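PDB 3DXI: putative aldolase, which is of unknown function but has a TIM-barrel domain related to the HMGL-like family of enzymes. Local coordinates for residues R224-L229 / I281-V286; E180-K183 / P188-F191. All coordinates share one frame; numbering follows the deposited sequence.

Contact 1 of 2, residues R224-L229 / I281-V286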
loop_
_atom_site.group_PDB
_atom_site.type_symbol
_atom_site.label_atom_id
_atom_site.label_comp_id
_atom_site.label_asym_id
_atom_site.label_seq_id
_atom_site.Cartn_x
_atom_site.Cartn_y
_atom_site.Cartn_z
ATOM N N ARG A 224 12.069 -9.901 -3.066
ATOM C CA ARG A 224 11.387 -10.918 -3.856
ATOM C C ARG A 224 9.866 -10.826 -3.724
ATOM O O ARG A 224 9.336 -10.416 -2.683
ATOM C CB ARG A 224 11.881 -12.320 -3.468
ATOM C CG ARG A 224 11.802 -12.642 -1.985
ATOM C CD ARG A 224 12.302 -14.065 -1.709
ATOM N NE ARG A 224 13.735 -14.236 -1.960
ATOM C CZ ARG A 224 14.691 -13.986 -1.067
ATOM N NH1 ARG A 224 14.372 -13.549 0.147
ATOM N NH2 ARG A 224 15.967 -14.180 -1.382
ATOM N N GLY A 225 9.172 -11.193 -4.798
ATOM C CA GLY A 225 7.720 -11.156 -4.800
ATOM C C GLY A 225 7.123 -9.774 -4.621
ATOM O O GLY A 225 7.448 -8.840 -5.363
ATOM N N ALA A 226 6.246 -9.650 -3.627
ATOM C CA ALA A 226 5.572 -8.390 -3.331
ATOM C C ALA A 226 6.532 -7.365 -2.738
ATOM O O ALA A 226 6.218 -6.180 -2.661
ATOM C CB ALA A 226 4.407 -8.632 -2.378
ATOM N N GLY A 227 7.694 -7.831 -2.300
ATOM C CA GLY A 227 8.684 -6.922 -1.754
ATOM C C GLY A 227 8.501 -6.484 -0.317
ATOM O O GLY A 227 7.694 -7.045 0.423
ATOM N N ASN A 228 9.264 -5.463 0.065
ATOM C CA ASN A 228 9.245 -4.927 1.423
ATOM C C ASN A 228 8.607 -3.546 1.509
ATOM O O ASN A 228 8.117 -3.003 0.519
ATOM C CB ASN A 228 10.676 -4.822 1.961
ATOM C CG ASN A 228 11.422 -6.131 1.901
ATOM O OD1 ASN A 228 12.379 -6.281 1.145
ATOM N ND2 ASN A 228 10.994 -7.086 2.700
ATOM N N LEU A 229 8.601 -2.988 2.713
ATOM C CA LEU A 229 8.075 -1.649 2.914
ATOM C C LEU A 229 9.017 -0.743 2.130
ATOM O O LEU A 229 10.233 -0.921 2.191
ATOM C CB LEU A 229 8.130 -1.280 4.398
ATOM C CG LEU A 229 8.052 0.201 4.778
ATOM C CD1 LEU A 229 6.756 0.814 4.276
ATOM C CD2 LEU A 229 8.149 0.325 6.283
ATOM N N ILE A 281 0.487 -18.014 2.991
ATOM C CA ILE A 281 1.049 -19.039 2.128
ATOM C C ILE A 281 2.314 -18.408 1.559
ATOM O O ILE A 281 2.286 -17.255 1.120
ATOM C CB ILE A 281 0.122 -19.363 0.944
ATOM C CG1 ILE A 281 -1.250 -19.793 1.450
ATOM C CG2 ILE A 281 0.733 -20.463 0.086
ATOM C CD1 ILE A 281 -2.217 -20.139 0.334
ATOM N N PRO A 282 3.446 -19.132 1.581
ATOM C CA PRO A 282 4.654 -18.517 1.022
ATOM C C PRO A 282 4.353 -18.135 -0.424
ATOM O O PRO A 282 3.783 -18.936 -1.174
ATOM C CB PRO A 282 5.699 -19.624 1.153
ATOM C CG PRO A 282 4.882 -20.883 1.133
ATOM C CD PRO A 282 3.702 -20.520 1.997
ATOM N N GLN A 283 4.713 -16.913 -0.810
ATOM C CA GLN A 283 4.431 -16.432 -2.162
ATOM C C GLN A 283 5.006 -17.257 -3.311
ATOM O O GLN A 283 4.462 -17.238 -4.416
ATOM C CB GLN A 283 4.846 -14.952 -2.315
ATOM C CG GLN A 283 6.111 -14.527 -1.589
ATOM C CD GLN A 283 6.419 -13.031 -1.757
ATOM O OE1 GLN A 283 5.514 -12.201 -1.879
ATOM N NE2 GLN A 283 7.706 -12.688 -1.747
ATOM N N LYS A 284 6.087 -17.991 -3.074
ATOM C CA LYS A 284 6.651 -18.789 -4.160
ATOM C C LYS A 284 5.765 -19.992 -4.456
ATOM O O LYS A 284 5.696 -20.453 -5.594
ATOM C CB LYS A 284 8.066 -19.266 -3.836
ATOM C CG LYS A 284 8.720 -19.947 -5.028
ATOM C CD LYS A 284 10.162 -20.335 -4.754
ATOM C CE LYS A 284 10.816 -20.907 -6.008
ATOM N NZ LYS A 284 10.021 -22.038 -6.572
ATOM N N GLU A 285 5.088 -20.496 -3.431
ATOM C CA GLU A 285 4.197 -21.633 -3.609
ATOM C C GLU A 285 3.053 -21.188 -4.518
ATOM O O GLU A 285 2.803 -21.788 -5.565
ATOM C CB GLU A 285 3.625 -22.087 -2.263
ATOM C CG GLU A 285 3.587 -23.601 -2.084
ATOM C CD GLU A 285 2.632 -24.047 -0.996
ATOM O OE1 GLU A 285 2.541 -23.364 0.045
ATOM O OE2 GLU A 285 1.978 -25.096 -1.178
ATOM N N VAL A 286 2.376 -20.112 -4.122
ATOM C CA VAL A 286 1.242 -19.599 -4.883
ATOM C C VAL A 286 1.546 -19.177 -6.316
ATOM O O VAL A 286 0.824 -19.564 -7.233
ATOM C CB VAL A 286 0.560 -18.423 -4.143
ATOM C CG1 VAL A 286 -0.586 -17.869 -4.979
ATOM C CG2 VAL A 286 0.021 -18.906 -2.808
#
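A type II' beta turn from R224 to G227, in the loop that leaves TIM-barrel strand 214-217 at its C-terminal end, is gripped by Q283, the first residue of helix 283-290, whose side-chain amide meets the turn with both of its ends. NE2 of Q283 donates to the carbonyl O of R224 at 2.9 Å, while OE1 of Q283 accepts from the backbone N of A226 at 3.2 Å. The second bond is almost straight, with an N-H...O angle of 177°; the first is more bent, at 145°. R224 O lies close to the plane of the Q283 amide, yet NE2 stands above the carbonyl plane of R224. The turn's own bond, from G227 N, comes to R224 O from the opposite face, so two donors hold this oxygen. By using donor and acceptor together, the amide bridges backbone groups of the turn and links it to the C-terminal helices. The Q283 chain runs extended past CG (chi2 -178°), which carries the amide across to the loop. Y273 and S276 of helix 271-278 also touch the Q283 side chain. Between its two bonds the amide passes close to G225, whose CA lies 3.4 Å from Q283 NE2.

Contact 2 of 2, residues E180-K183 / P188-F191; sequences EVRK and PVGF
V189 lays its CG2 methyl over one face of the R182 guanidinium and, with the same methyl, meets V181. The closest approach is from V189 CG2 to R182 NH1, 3.5 Å, and the methyl also lies 3.9 Å from R182 CZ. V189 CB stands 4.1 Å above the guanidinium plane, displaced toward the rim, so the valine covers the NH1 side of the group rather than its middle. On its other approach V189 CG2 reaches CG1 of V181 at 3.8 Å, an apolar contact between two branched side chains whose CB atoms both point toward the opposite segment. V181 CG1 is anti to its own backbone N (chi1 170°), and this rotation brings that methyl to the strand. R182 starts out less directly: its CB does not head for the strand, and the bend at chi2 (-66°) helps to swing the guanidinium across V189. The polar end is then held by D213, whose OD2 forms a salt bridge with R182 NH2 and also accepts a hydrogen bond from the backbone N of V189. One carboxylate oxygen thereby ties the arginine to the start of the strand, and the aliphatic methyl packs against the face of a charged group whose position is fixed from outside the pair. The whole belongs to the beta-alpha-beta unit of strand 159-163, helix 171-184 and strand 189-192: V181 also touches F160 and M162 of the first strand, V189 packs on L178 of the same helix, and strand 189-192 runs parallel between strands 159-163 and 214-217 in the barrel wall.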
loop_
_atom_site.group_PDB
_atom_site.type_symbol
_atom_site.label_atom_id
_atom_site.label_comp_id
_atom_site.label_asym_id
_atom_site.label_seq_id
_atom_site.Cartn_x
_atom_site.Cartn_y
_atom_site.Cartn_z
ATOM N N GLU A 180 3.741 -8.773 23.515
ATOM C CA GLU A 180 4.097 -10.108 23.992
ATOM C C GLU A 180 5.604 -10.290 24.109
ATOM O O GLU A 180 6.099 -10.764 25.130
ATOM C CB GLU A 180 3.523 -11.181 23.061
ATOM C CG GLU A 180 2.066 -11.483 23.322
ATOM C CD GLU A 180 1.850 -12.036 24.711
ATOM O OE1 GLU A 180 2.310 -13.163 24.977
ATOM O OE2 GLU A 180 1.236 -11.342 25.543
ATOM N N VAL A 181 6.330 -9.917 23.061
ATOM C CA VAL A 181 7.782 -10.044 23.048
ATOM C C VAL A 181 8.402 -9.268 24.215
ATOM O O VAL A 181 9.332 -9.750 24.863
ATOM C CB VAL A 181 8.361 -9.557 21.679
ATOM C CG1 VAL A 181 9.876 -9.452 21.731
ATOM C CG2 VAL A 181 7.963 -10.551 20.574
ATOM N N ARG A 182 7.869 -8.084 24.498
ATOM C CA ARG A 182 8.373 -7.263 25.594
ATOM C C ARG A 182 8.214 -7.949 26.955
ATOM O O ARG A 182 8.905 -7.594 27.909
ATOM C CB ARG A 182 7.654 -5.911 25.623
ATOM C CG ARG A 182 7.843 -5.048 24.376
ATOM C CD ARG A 182 9.273 -4.588 24.218
ATOM N NE ARG A 182 9.360 -3.430 23.334
ATOM C CZ ARG A 182 10.503 -2.894 22.918
ATOM N NH1 ARG A 182 11.662 -3.417 23.303
ATOM N NH2 ARG A 182 10.487 -1.834 22.122
ATOM N N LYS A 183 7.305 -8.916 27.050
ATOM C CA LYS A 183 7.091 -9.639 28.308
ATOM C C LYS A 183 8.126 -10.738 28.503
ATOM O O LYS A 183 8.368 -11.176 29.629
ATOM C CB LYS A 183 5.718 -10.321 28.338
ATOM C CG LYS A 183 4.508 -9.417 28.381
ATOM C CD LYS A 183 3.250 -10.281 28.408
ATOM C CE LYS A 183 1.988 -9.446 28.407
ATOM N NZ LYS A 183 0.779 -10.312 28.336
ATOM N N PRO A 188 16.296 -4.967 22.398
ATOM C CA PRO A 188 15.651 -4.064 21.442
ATOM C C PRO A 188 14.843 -4.908 20.450
ATOM O O PRO A 188 15.260 -6.008 20.077
ATOM C CB PRO A 188 16.838 -3.365 20.786
ATOM C CG PRO A 188 17.835 -3.285 21.919
ATOM C CD PRO A 188 17.735 -4.665 22.528
ATOM N N VAL A 189 13.686 -4.410 20.036
ATOM C CA VAL A 189 12.853 -5.156 19.098
ATOM C C VAL A 189 12.708 -4.425 17.768
ATOM O O VAL A 189 12.702 -3.191 17.720
ATOM C CB VAL A 189 11.443 -5.412 19.686
ATOM C CG1 VAL A 189 10.604 -6.227 18.713
ATOM C CG2 VAL A 189 11.566 -6.135 21.031
ATOM N N GLY A 190 12.602 -5.199 16.691
ATOM C CA GLY A 190 12.438 -4.624 15.368
ATOM C C GLY A 190 11.312 -5.288 14.593
ATOM O O GLY A 190 10.788 -6.333 14.999
ATOM N N PHE A 191 10.940 -4.678 13.472
ATOM C CA PHE A 191 9.886 -5.198 12.614
ATOM C C PHE A 191 10.306 -5.115 11.152
ATOM O O PHE A 191 10.835 -4.092 10.698
ATOM C CB PHE A 191 8.597 -4.394 12.791
ATOM C CG PHE A 191 7.491 -4.805 11.847
ATOM C CD1 PHE A 191 6.872 -6.056 11.973
ATOM C CD2 PHE A 191 7.084 -3.954 10.817
ATOM C CE1 PHE A 191 5.865 -6.454 11.090
ATOM C CE2 PHE A 191 6.075 -4.337 9.923
ATOM C CZ PHE A 191 5.461 -5.592 10.058
#

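In the fold
Both contacts involve the eight-stranded parallel (TIM) barrel, contact 1 reaching out from it to a C-terminal helix, and they lie toward opposite ends of its strands. Contact 2 comes first along the chain and closes before contact 1 opens; it packs the end of helix 171-184 against the beginning of strand 189-192. Contact 1 uses the loop after strand 214-217, the next strand in the barrel, and joins it to helix 283-290. Their centres are 24 Å apart and their nearest atoms about 6 Å, without touching. One contact thus packs a helix on the wall within a local beta-alpha-beta unit, whereas the other links a loop at the C-terminal end of the strands to helices later in the chain.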